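Local coordinates for protein EscN (PDB 2OBL) that probably serves in type III secretion, as a P-loop domain related to the alpha and beta subunits of rotary motors, at residues Gly71-Val82 with Arg237-Arg248; Ala251-Ile259 with Ile321-Thr329. The protein carries 1 engineered substitution. One frame throughout, in Å; residues are numbered along the deposited sequence.

Interaction 1. Residues Gly71-Val82 with Arg237-Arg248; sequences GQRIGIFAGSGV and RSILDGHIVLTR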
loop_
_atom_site.group_PDB
_atom_site.type_symbol
_atom_site.label_atom_id
_atom_site.label_comp_id
_atom_site.label_asym_id
_atom_site.label_seq_id
_atom_site.Cartn_x
_atom_site.Cartn_y
_atom_site.Cartn_z
ATOM N N GLY A 71 -10.947 -4.368 3.347
ATOM C CA GLY A 71 -11.700 -3.441 2.501
ATOM C C GLY A 71 -11.242 -1.988 2.599
ATOM O O GLY A 71 -11.834 -1.102 2.000
ATOM N N GLN A 72 -10.187 -1.744 3.371
ATOM C CA GLN A 72 -9.610 -0.415 3.505
ATOM C C GLN A 72 -8.941 0.019 2.209
ATOM O O GLN A 72 -8.452 -0.825 1.449
ATOM C CB GLN A 72 -8.556 -0.438 4.610
ATOM C CG GLN A 72 -8.214 0.899 5.195
ATOM C CD GLN A 72 -7.147 0.802 6.259
ATOM O OE1 GLN A 72 -6.573 -0.266 6.471
ATOM N NE2 GLN A 72 -6.839 1.924 6.906
ATOM N N ARG A 73 -8.949 1.335 1.967
ATOM C CA ARG A 73 -8.079 1.971 0.972
ATOM C C ARG A 73 -6.915 2.630 1.700
ATOM O O ARG A 73 -7.123 3.496 2.557
ATOM C CB ARG A 73 -8.835 3.017 0.149
ATOM C CG ARG A 73 -9.848 2.431 -0.852
ATOM C CD ARG A 73 -11.157 2.109 -0.178
ATOM N NE ARG A 73 -11.581 3.236 0.655
ATOM C CZ ARG A 73 -12.283 4.277 0.216
ATOM N NH1 ARG A 73 -12.698 4.326 -1.048
ATOM N NH2 ARG A 73 -12.596 5.259 1.052
ATOM N N ILE A 74 -5.698 2.199 1.380
ATOM C CA ILE A 74 -4.502 2.602 2.123
ATOM C C ILE A 74 -3.510 3.226 1.171
ATOM O O ILE A 74 -3.294 2.701 0.085
ATOM C CB ILE A 74 -3.825 1.344 2.733
ATOM C CG1 ILE A 74 -4.814 0.566 3.610
ATOM C CG2 ILE A 74 -2.532 1.709 3.470
ATOM C CD1 ILE A 74 -4.588 -0.943 3.582
ATOM N N GLY A 75 -2.907 4.346 1.553
ATOM C CA GLY A 75 -1.866 4.942 0.719
ATOM C C GLY A 75 -0.495 4.717 1.338
ATOM O O GLY A 75 -0.349 4.758 2.561
ATOM N N ILE A 76 0.514 4.480 0.507
ATOM C CA ILE A 76 1.892 4.488 0.988
ATOM C C ILE A 76 2.596 5.618 0.235
ATOM O O ILE A 76 2.646 5.603 -0.994
ATOM C CB ILE A 76 2.621 3.156 0.709
ATOM C CG1 ILE A 76 1.950 2.008 1.484
ATOM C CG2 ILE A 76 4.126 3.293 1.059
ATOM C CD1 ILE A 76 2.563 0.617 1.211
ATOM N N PHE A 77 3.105 6.590 0.993
ATOM C CA PHE A 77 3.723 7.802 0.452
ATOM C C PHE A 77 5.239 7.656 0.630
ATOM O O PHE A 77 5.710 7.445 1.744
ATOM C CB PHE A 77 3.231 9.035 1.223
ATOM C CG PHE A 77 1.773 9.363 0.990
ATOM C CD1 PHE A 77 1.410 10.439 0.174
ATOM C CD2 PHE A 77 0.769 8.590 1.563
ATOM C CE1 PHE A 77 0.065 10.731 -0.063
ATOM C CE2 PHE A 77 -0.579 8.886 1.330
ATOM C CZ PHE A 77 -0.923 9.950 0.508
ATOM N N ALA A 78 5.994 7.753 -0.462
ATOM C CA ALA A 78 7.430 7.491 -0.417
ATOM C C ALA A 78 8.191 8.182 -1.540
ATOM O O ALA A 78 7.759 8.189 -2.688
ATOM C CB ALA A 78 7.695 5.989 -0.454
ATOM N N GLY A 79 9.351 8.745 -1.214
ATOM C CA GLY A 79 10.244 9.244 -2.254
ATOM C C GLY A 79 11.159 8.131 -2.741
ATOM O O GLY A 79 10.914 6.951 -2.462
ATOM N N SER A 80 12.234 8.514 -3.436
ATOM C CA SER A 80 13.230 7.571 -3.928
ATOM C C SER A 80 14.193 7.139 -2.844
ATOM O O SER A 80 14.511 7.909 -1.938
ATOM C CB SER A 80 14.042 8.204 -5.066
ATOM O OG SER A 80 13.213 8.468 -6.169
ATOM N N GLY A 81 14.683 5.910 -2.963
ATOM C CA GLY A 81 15.746 5.427 -2.108
ATOM C C GLY A 81 15.365 5.343 -0.650
ATOM O O GLY A 81 16.216 5.512 0.225
ATOM N N VAL A 82 14.092 5.074 -0.376
ATOM C CA VAL A 82 13.673 4.863 1.004
ATOM C C VAL A 82 13.101 3.462 1.245
ATOM O O VAL A 82 12.476 3.218 2.269
ATOM C CB VAL A 82 12.681 5.940 1.498
ATOM C CG1 VAL A 82 13.328 7.323 1.445
ATOM C CG2 VAL A 82 11.380 5.896 0.703
ATOM N N ARG A 237 -4.929 11.806 -0.341
ATOM C CA ARG A 237 -4.919 11.959 1.129
ATOM C C ARG A 237 -6.313 12.119 1.701
ATOM O O ARG A 237 -6.643 11.576 2.761
ATOM C CB ARG A 237 -4.070 13.158 1.555
ATOM C CG ARG A 237 -2.587 12.919 1.450
ATOM C CD ARG A 237 -1.872 14.106 2.082
ATOM N NE ARG A 237 -0.417 13.964 2.059
ATOM C CZ ARG A 237 0.309 13.550 3.095
ATOM N NH1 ARG A 237 -0.280 13.190 4.236
ATOM N NH2 ARG A 237 1.631 13.471 2.980
ATOM N N SER A 238 -7.116 12.917 1.017
ATOM C CA SER A 238 -8.453 13.246 1.490
ATOM C C SER A 238 -9.474 12.115 1.305
ATOM O O SER A 238 -10.558 12.159 1.884
ATOM C CB SER A 238 -8.935 14.549 0.828
ATOM O OG SER A 238 -8.219 15.666 1.347
ATOM N N ILE A 239 -9.124 11.104 0.517
ATOM C CA ILE A 239 -10.027 9.982 0.264
ATOM C C ILE A 239 -9.677 8.747 1.075
ATOM O O ILE A 239 -10.566 7.969 1.419
ATOM C CB ILE A 239 -9.981 9.539 -1.207
ATOM C CG1 ILE A 239 -10.427 10.656 -2.157
ATOM C CG2 ILE A 239 -10.858 8.303 -1.410
ATOM C CD1 ILE A 239 -10.052 10.371 -3.607
ATOM N N LEU A 240 -8.385 8.543 1.327
ATOM C CA LEU A 240 -7.885 7.296 1.936
ATOM C C LEU A 240 -8.422 7.017 3.337
ATOM O O LEU A 240 -8.798 7.943 4.062
ATOM C CB LEU A 240 -6.359 7.314 1.987
ATOM C CG LEU A 240 -5.612 7.283 0.649
ATOM C CD1 LEU A 240 -4.139 7.644 0.904
ATOM C CD2 LEU A 240 -5.740 5.932 -0.018
ATOM N N ASP A 241 -8.420 5.739 3.710
ATOM C CA ASP A 241 -8.792 5.278 5.045
ATOM C C ASP A 241 -7.561 5.070 5.927
ATOM O O ASP A 241 -7.689 4.776 7.111
ATOM C CB ASP A 241 -9.517 3.941 4.965
ATOM C CG ASP A 241 -10.741 3.978 4.061
ATOM O OD1 ASP A 241 -11.504 4.964 4.145
ATOM O OD2 ASP A 241 -10.940 3.017 3.280
ATOM N N GLY A 242 -6.374 5.195 5.346
ATOM C CA GLY A 242 -5.151 5.042 6.120
ATOM C C GLY A 242 -3.988 5.452 5.251
ATOM O O GLY A 242 -4.085 5.410 4.028
ATOM N N HIS A 243 -2.891 5.849 5.872
ATOM C CA HIS A 243 -1.732 6.234 5.104
ATOM C C HIS A 243 -0.459 5.887 5.868
ATOM O O HIS A 243 -0.361 6.081 7.096
ATOM C CB HIS A 243 -1.791 7.730 4.729
ATOM C CG HIS A 243 -1.862 8.640 5.908
ATOM N ND1 HIS A 243 -3.030 8.870 6.603
ATOM C CD2 HIS A 243 -0.905 9.368 6.530
ATOM C CE1 HIS A 243 -2.788 9.689 7.608
ATOM N NE2 HIS A 243 -1.508 10.011 7.584
ATOM N N ILE A 244 0.506 5.369 5.123
ATOM C CA ILE A 244 1.785 4.969 5.661
ATOM C C ILE A 244 2.820 5.861 4.994
ATOM O O ILE A 244 2.898 5.914 3.766
ATOM C CB ILE A 244 2.089 3.515 5.283
ATOM C CG1 ILE A 244 1.026 2.577 5.861
ATOM C CG2 ILE A 244 3.488 3.105 5.734
ATOM C CD1 ILE A 244 0.891 2.672 7.369
ATOM N N VAL A 245 3.633 6.531 5.787
ATOM C CA VAL A 245 4.590 7.485 5.229
ATOM C C VAL A 245 6.017 7.023 5.465
ATOM O O VAL A 245 6.404 6.771 6.614
ATOM C CB VAL A 245 4.404 8.866 5.853
ATOM C CG1 VAL A 245 5.484 9.831 5.347
ATOM C CG2 VAL A 245 2.995 9.382 5.555
ATOM N N LEU A 246 6.798 6.926 4.392
ATOM C CA LEU A 246 8.212 6.554 4.511
ATOM C C LEU A 246 9.043 7.812 4.371
ATOM O O LEU A 246 8.705 8.686 3.574
ATOM C CB LEU A 246 8.611 5.578 3.402
ATOM C CG LEU A 246 7.702 4.379 3.196
ATOM C CD1 LEU A 246 8.348 3.361 2.221
ATOM C CD2 LEU A 246 7.395 3.720 4.530
ATOM N N THR A 247 10.142 7.898 5.116
ATOM C CA THR A 247 10.950 9.110 5.106
ATOM C C THR A 247 12.409 8.850 4.806
ATOM O O THR A 247 12.963 7.823 5.203
ATOM C CB THR A 247 10.869 9.869 6.447
ATOM O OG1 THR A 247 11.426 9.054 7.494
ATOM C CG2 THR A 247 9.425 10.240 6.778
ATOM N N ARG A 248 13.021 9.802 4.110
ATOM C CA ARG A 248 14.466 9.786 3.871
ATOM C C ARG A 248 15.227 9.775 5.193
ATOM O O ARG A 248 16.250 9.104 5.326
ATOM C CB ARG A 248 14.872 10.987 3.012
ATOM C CG ARG A 248 16.337 10.995 2.597
ATOM C CD ARG A 248 16.534 11.705 1.261
ATOM N NE ARG A 248 16.005 10.907 0.155
ATOM C CZ ARG A 248 14.918 11.221 -0.542
ATOM N NH1 ARG A 248 14.243 12.329 -0.257
ATOM N NH2 ARG A 248 14.506 10.427 -1.524
HETATM O O HOH W 1 -13.253 8.401 1.351
HETATM O O HOH W 2 10.183 9.330 1.318
#
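Asp241 OD2 is gripped twice by Arg73, by the backbone N at 2.9 Å and by NE at 2.7 Å, both from the same face of the carboxylate. Bends at chi2 and chi3 (83° and 47°) fold the arginine back beside its backbone, and NH2 makes a longer bond to Asp241 OD1, giving a side-on salt bridge. Asp241 N returns a bond to Arg73 O, and Arg73 NH1 is held by Leu204 O. From here the strands run parallel: Gly75 N donates to Gly242 O and Gly75 O accepts from Ile244 N; Phe77 N and O do the same with Ile244 O and Leu246 N. On one face, Ile76 and Ile244 lie side by side. On the other, the Arg237 guanidinium sits over a face of the Phe77 ring, a cation-pi contact with CZ 4.5 Å from the centroid, while Leu240 CD1 meets the ring edge, 3.8 Å from CE2. Strand 73-78 leads into loop 79-82, probably a P-loop (Walker A). There Arg248 NH2 reaches Ser80 O at 2.6 Å, and Val82 CG1 lies over a face of that guanidinium. Backbone bonds thus fix the register, arginines tie both ends, and apolar and cation-pi contacts line the faces.

Interaction 2. Residues Ala251-Ile259 with Ile321-Thr329; sequences AEENHFPAI and IQNFIQQST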
loop_
_atom_site.group_PDB
_atom_site.type_symbol
_atom_site.label_atom_id
_atom_site.label_comp_id
_atom_site.label_asym_id
_atom_site.label_seq_id
_atom_site.Cartn_x
_atom_site.Cartn_y
_atom_site.Cartn_z
ATOM N N ALA A 251 15.339 6.221 6.365
ATOM C CA ALA A 251 16.149 5.429 5.439
ATOM C C ALA A 251 17.656 5.668 5.629
ATOM O O ALA A 251 18.462 4.746 5.481
ATOM C CB ALA A 251 15.736 5.694 3.990
ATOM N N GLU A 252 18.034 6.898 5.967
ATOM C CA GLU A 252 19.449 7.248 6.130
ATOM C C GLU A 252 20.019 6.782 7.469
ATOM O O GLU A 252 21.244 6.742 7.669
ATOM C CB GLU A 252 19.643 8.749 5.926
ATOM C CG GLU A 252 19.368 9.161 4.491
ATOM C CD GLU A 252 19.521 10.644 4.263
ATOM O OE1 GLU A 252 19.437 11.406 5.252
ATOM O OE2 GLU A 252 19.728 11.047 3.097
ATOM N N GLU A 253 19.125 6.414 8.380
ATOM C CA GLU A 253 19.520 5.785 9.634
ATOM C C GLU A 253 19.593 4.266 9.479
ATOM O O GLU A 253 19.888 3.555 10.434
ATOM C CB GLU A 253 18.539 6.156 10.751
ATOM C CG GLU A 253 18.775 7.533 11.327
ATOM C CD GLU A 253 17.643 8.011 12.222
ATOM O OE1 GLU A 253 16.799 7.184 12.641
ATOM O OE2 GLU A 253 17.603 9.228 12.513
ATOM N N ASN A 254 19.323 3.787 8.264
ATOM C CA ASN A 254 19.220 2.359 7.972
ATOM C C ASN A 254 18.107 1.721 8.785
ATOM O O ASN A 254 18.198 0.578 9.223
ATOM C CB ASN A 254 20.556 1.639 8.171
ATOM C CG ASN A 254 21.407 1.675 6.928
ATOM O OD1 ASN A 254 21.059 1.077 5.910
ATOM N ND2 ASN A 254 22.521 2.388 6.992
ATOM N N HIS A 255 17.042 2.492 8.966
ATOM C CA HIS A 255 15.877 2.079 9.728
ATOM C C HIS A 255 14.800 1.648 8.733
ATOM O O HIS A 255 14.151 2.484 8.108
ATOM C CB HIS A 255 15.412 3.260 10.582
ATOM C CG HIS A 255 14.134 3.027 11.328
ATOM N ND1 HIS A 255 14.035 3.193 12.692
ATOM C CD2 HIS A 255 12.892 2.690 10.899
ATOM C CE1 HIS A 255 12.795 2.940 13.075
ATOM N NE2 HIS A 255 12.082 2.633 12.007
ATOM N N PHE A 256 14.639 0.336 8.571
ATOM C CA PHE A 256 13.686 -0.221 7.602
ATOM C C PHE A 256 12.745 -1.271 8.193
ATOM O O PHE A 256 13.189 -2.122 8.980
ATOM C CB PHE A 256 14.432 -0.855 6.429
ATOM C CG PHE A 256 15.253 0.117 5.633
ATOM C CD1 PHE A 256 14.643 1.023 4.783
ATOM C CD2 PHE A 256 16.633 0.105 5.721
ATOM C CE1 PHE A 256 15.411 1.916 4.038
ATOM C CE2 PHE A 256 17.408 0.991 4.982
ATOM C CZ PHE A 256 16.800 1.888 4.142
ATOM N N PRO A 257 11.453 -1.249 7.795
ATOM C CA PRO A 257 10.801 -0.267 6.899
ATOM C C PRO A 257 10.901 1.157 7.432
ATOM O O PRO A 257 10.787 1.354 8.636
ATOM C CB PRO A 257 9.330 -0.710 6.910
ATOM C CG PRO A 257 9.395 -2.193 7.227
ATOM C CD PRO A 257 10.508 -2.295 8.234
ATOM N N ALA A 258 11.083 2.146 6.548
ATOM C CA ALA A 258 11.376 3.516 6.965
ATOM C C ALA A 258 10.102 4.294 7.279
ATOM O O ALA A 258 9.939 5.438 6.849
ATOM C CB ALA A 258 12.194 4.239 5.901
ATOM N N ILE A 259 9.217 3.667 8.043
ATOM C CA ILE A 259 7.910 4.229 8.318
ATOM C C ILE A 259 7.976 5.236 9.464
ATOM O O ILE A 259 8.375 4.903 10.582
ATOM C CB ILE A 259 6.888 3.135 8.685
ATOM C CG1 ILE A 259 6.736 2.110 7.550
ATOM C CG2 ILE A 259 5.566 3.777 9.034
ATOM C CD1 ILE A 259 6.023 0.800 7.993
ATOM N N ILE A 321 11.622 -1.568 21.336
ATOM C CA ILE A 321 10.777 -0.849 20.388
ATOM C C ILE A 321 11.380 -0.849 18.979
ATOM O O ILE A 321 10.691 -1.129 18.001
ATOM C CB ILE A 321 10.507 0.596 20.868
ATOM C CG1 ILE A 321 9.629 0.575 22.127
ATOM C CG2 ILE A 321 9.843 1.412 19.768
ATOM C CD1 ILE A 321 9.573 1.898 22.863
ATOM N N GLN A 322 12.674 -0.556 18.885
ATOM C CA GLN A 322 13.341 -0.514 17.590
ATOM C C GLN A 322 13.416 -1.889 16.919
ATOM O O GLN A 322 13.193 -2.002 15.717
ATOM C CB GLN A 322 14.731 0.131 17.706
ATOM C CG GLN A 322 14.689 1.605 18.087
ATOM C CD GLN A 322 13.902 2.442 17.091
ATOM O OE1 GLN A 322 13.005 3.204 17.461
ATOM N NE2 GLN A 322 14.228 2.293 15.819
ATOM N N ASN A 323 13.712 -2.933 17.693
ATOM C CA ASN A 323 13.701 -4.301 17.161
ATOM C C ASN A 323 12.317 -4.746 16.699
ATOM O O ASN A 323 12.183 -5.638 15.848
ATOM C CB ASN A 323 14.213 -5.300 18.200
ATOM C CG ASN A 323 15.708 -5.241 18.382
ATOM O OD1 ASN A 323 16.411 -4.525 17.665
ATOM N ND2 ASN A 323 16.211 -6.001 19.345
ATOM N N PHE A 324 11.292 -4.133 17.284
ATOM C CA PHE A 324 9.910 -4.432 16.931
ATOM C C PHE A 324 9.535 -3.774 15.591
ATOM O O PHE A 324 9.045 -4.440 14.669
ATOM C CB PHE A 324 8.970 -3.961 18.047
ATOM C CG PHE A 324 7.499 -4.143 17.733
ATOM C CD1 PHE A 324 6.898 -5.389 17.842
ATOM C CD2 PHE A 324 6.722 -3.064 17.335
ATOM C CE1 PHE A 324 5.551 -5.559 17.560
ATOM C CE2 PHE A 324 5.365 -3.231 17.036
ATOM C CZ PHE A 324 4.786 -4.478 17.158
ATOM N N ILE A 325 9.776 -2.473 15.480
ATOM C CA ILE A 325 9.334 -1.749 14.279
ATOM C C ILE A 325 10.289 -1.904 13.107
ATOM O O ILE A 325 9.863 -1.886 11.951
ATOM C CB ILE A 325 9.045 -0.251 14.546
ATOM C CG1 ILE A 325 10.285 0.461 15.091
ATOM C CG2 ILE A 325 7.846 -0.106 15.486
ATOM C CD1 ILE A 325 10.092 1.963 15.334
ATOM N N GLN A 326 11.580 -2.039 13.392
ATOM C CA GLN A 326 12.512 -2.385 12.338
ATOM C C GLN A 326 12.367 -3.879 12.100
ATOM O O GLN A 326 12.202 -4.665 13.051
ATOM C CB GLN A 326 13.956 -1.993 12.695
ATOM C CG GLN A 326 14.170 -0.490 12.781
ATOM C CD GLN A 326 15.577 -0.120 13.208
ATOM O OE1 GLN A 326 15.773 0.656 14.148
ATOM N NE2 GLN A 326 16.570 -0.689 12.531
ATOM N N GLN A 327 12.403 -4.273 10.835
ATOM C CA GLN A 327 12.113 -5.646 10.463
ATOM C C GLN A 327 12.737 -5.965 9.117
ATOM O O GLN A 327 12.460 -5.296 8.120
ATOM C CB GLN A 327 10.606 -5.824 10.370
ATOM C CG GLN A 327 10.140 -7.251 10.176
ATOM C CD GLN A 327 8.633 -7.319 10.136
ATOM O OE1 GLN A 327 7.964 -6.308 10.307
ATOM N NE2 GLN A 327 8.089 -8.503 9.917
ATOM N N SER A 328 13.590 -6.983 9.091
ATOM C CA SER A 328 14.200 -7.416 7.839
ATOM C C SER A 328 13.206 -8.235 7.023
ATOM O O SER A 328 12.189 -8.698 7.536
ATOM C CB SER A 328 15.439 -8.267 8.117
ATOM O OG SER A 328 15.051 -9.475 8.738
ATOM N N THR A 329 13.530 -8.428 5.753
ATOM C CA THR A 329 12.707 -9.209 4.843
ATOM C C THR A 329 12.480 -10.640 5.344
ATOM O O THR A 329 11.381 -11.177 5.227
ATOM C CB THR A 329 13.345 -9.232 3.443
ATOM O OG1 THR A 329 13.226 -7.934 2.845
ATOM C CG2 THR A 329 12.678 -10.256 2.555
HETATM O O HOH W 3 18.849 1.415 12.184
HETATM O O HOH W 4 16.692 -1.382 9.802
HETATM O O HOH W 5 8.994 0.339 10.373
#
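A Schellman motif ends the short helix at Asn254, and the loop that follows meets the C-terminal end of helix 318-325 through His255 and a cis proline, Pro257. The imidazole is the centrepiece: Gln326 CG stands over the middle of one face, 3.6 Å from the centroid and 6° off the ring normal, a CH-pi contact. Ile325 CD1 comes in at the ring edge, 3.7 Å from His255 CE1, with Gln322 NE2 also near that edge. With CG anti to the backbone N (chi1 174°), the His255 ring swings across to these side chains. Gln322 NE2 donates to Gln326 OE1 at 2.8 Å, in the carbonyl plane and on a lone pair, which steadies the amide beside the ring. One direct backbone bond ties the segments, Gln327 N to Phe256 O at 2.9 Å, nearly straight at 170°. One water joins Asn254 O, Phe256 N and Gln326 NE2, and another Pro257 O and Ile325 O. Pro257 CD packs against Gln327 O at 3.6 Å. Around the contact, Ile325 rests on Ile288 of helix 275-290 and on Ala61 and Leu65 of helix 60-65, while Arg60 donates from NH2 to Gln326 O and from its backbone N to Gln327 OE1.

Overall arrangement
Both segments of interaction 1 precede those of interaction 2 along the chain, and the centres of the two contacts lie about 17 Å apart. The first belongs to the main sheet of the nucleotide-binding domain, where strand 73-78 runs between strands 214-222 and 242-245; the second joins the loop after helix 248-251 to helix 318-325 of the C-terminal family region. They touch directly: Thr247 N probably bonds Ala258 O at 3.0 Å, and Leu246 CD2 packs on Ile259 CG1. Phe256 also meets Val82 in the loop after strand 73-78, which fits a Walker A motif. A continuous path of contacts therefore runs from the sheet and this probable P-loop to the C-terminal helices.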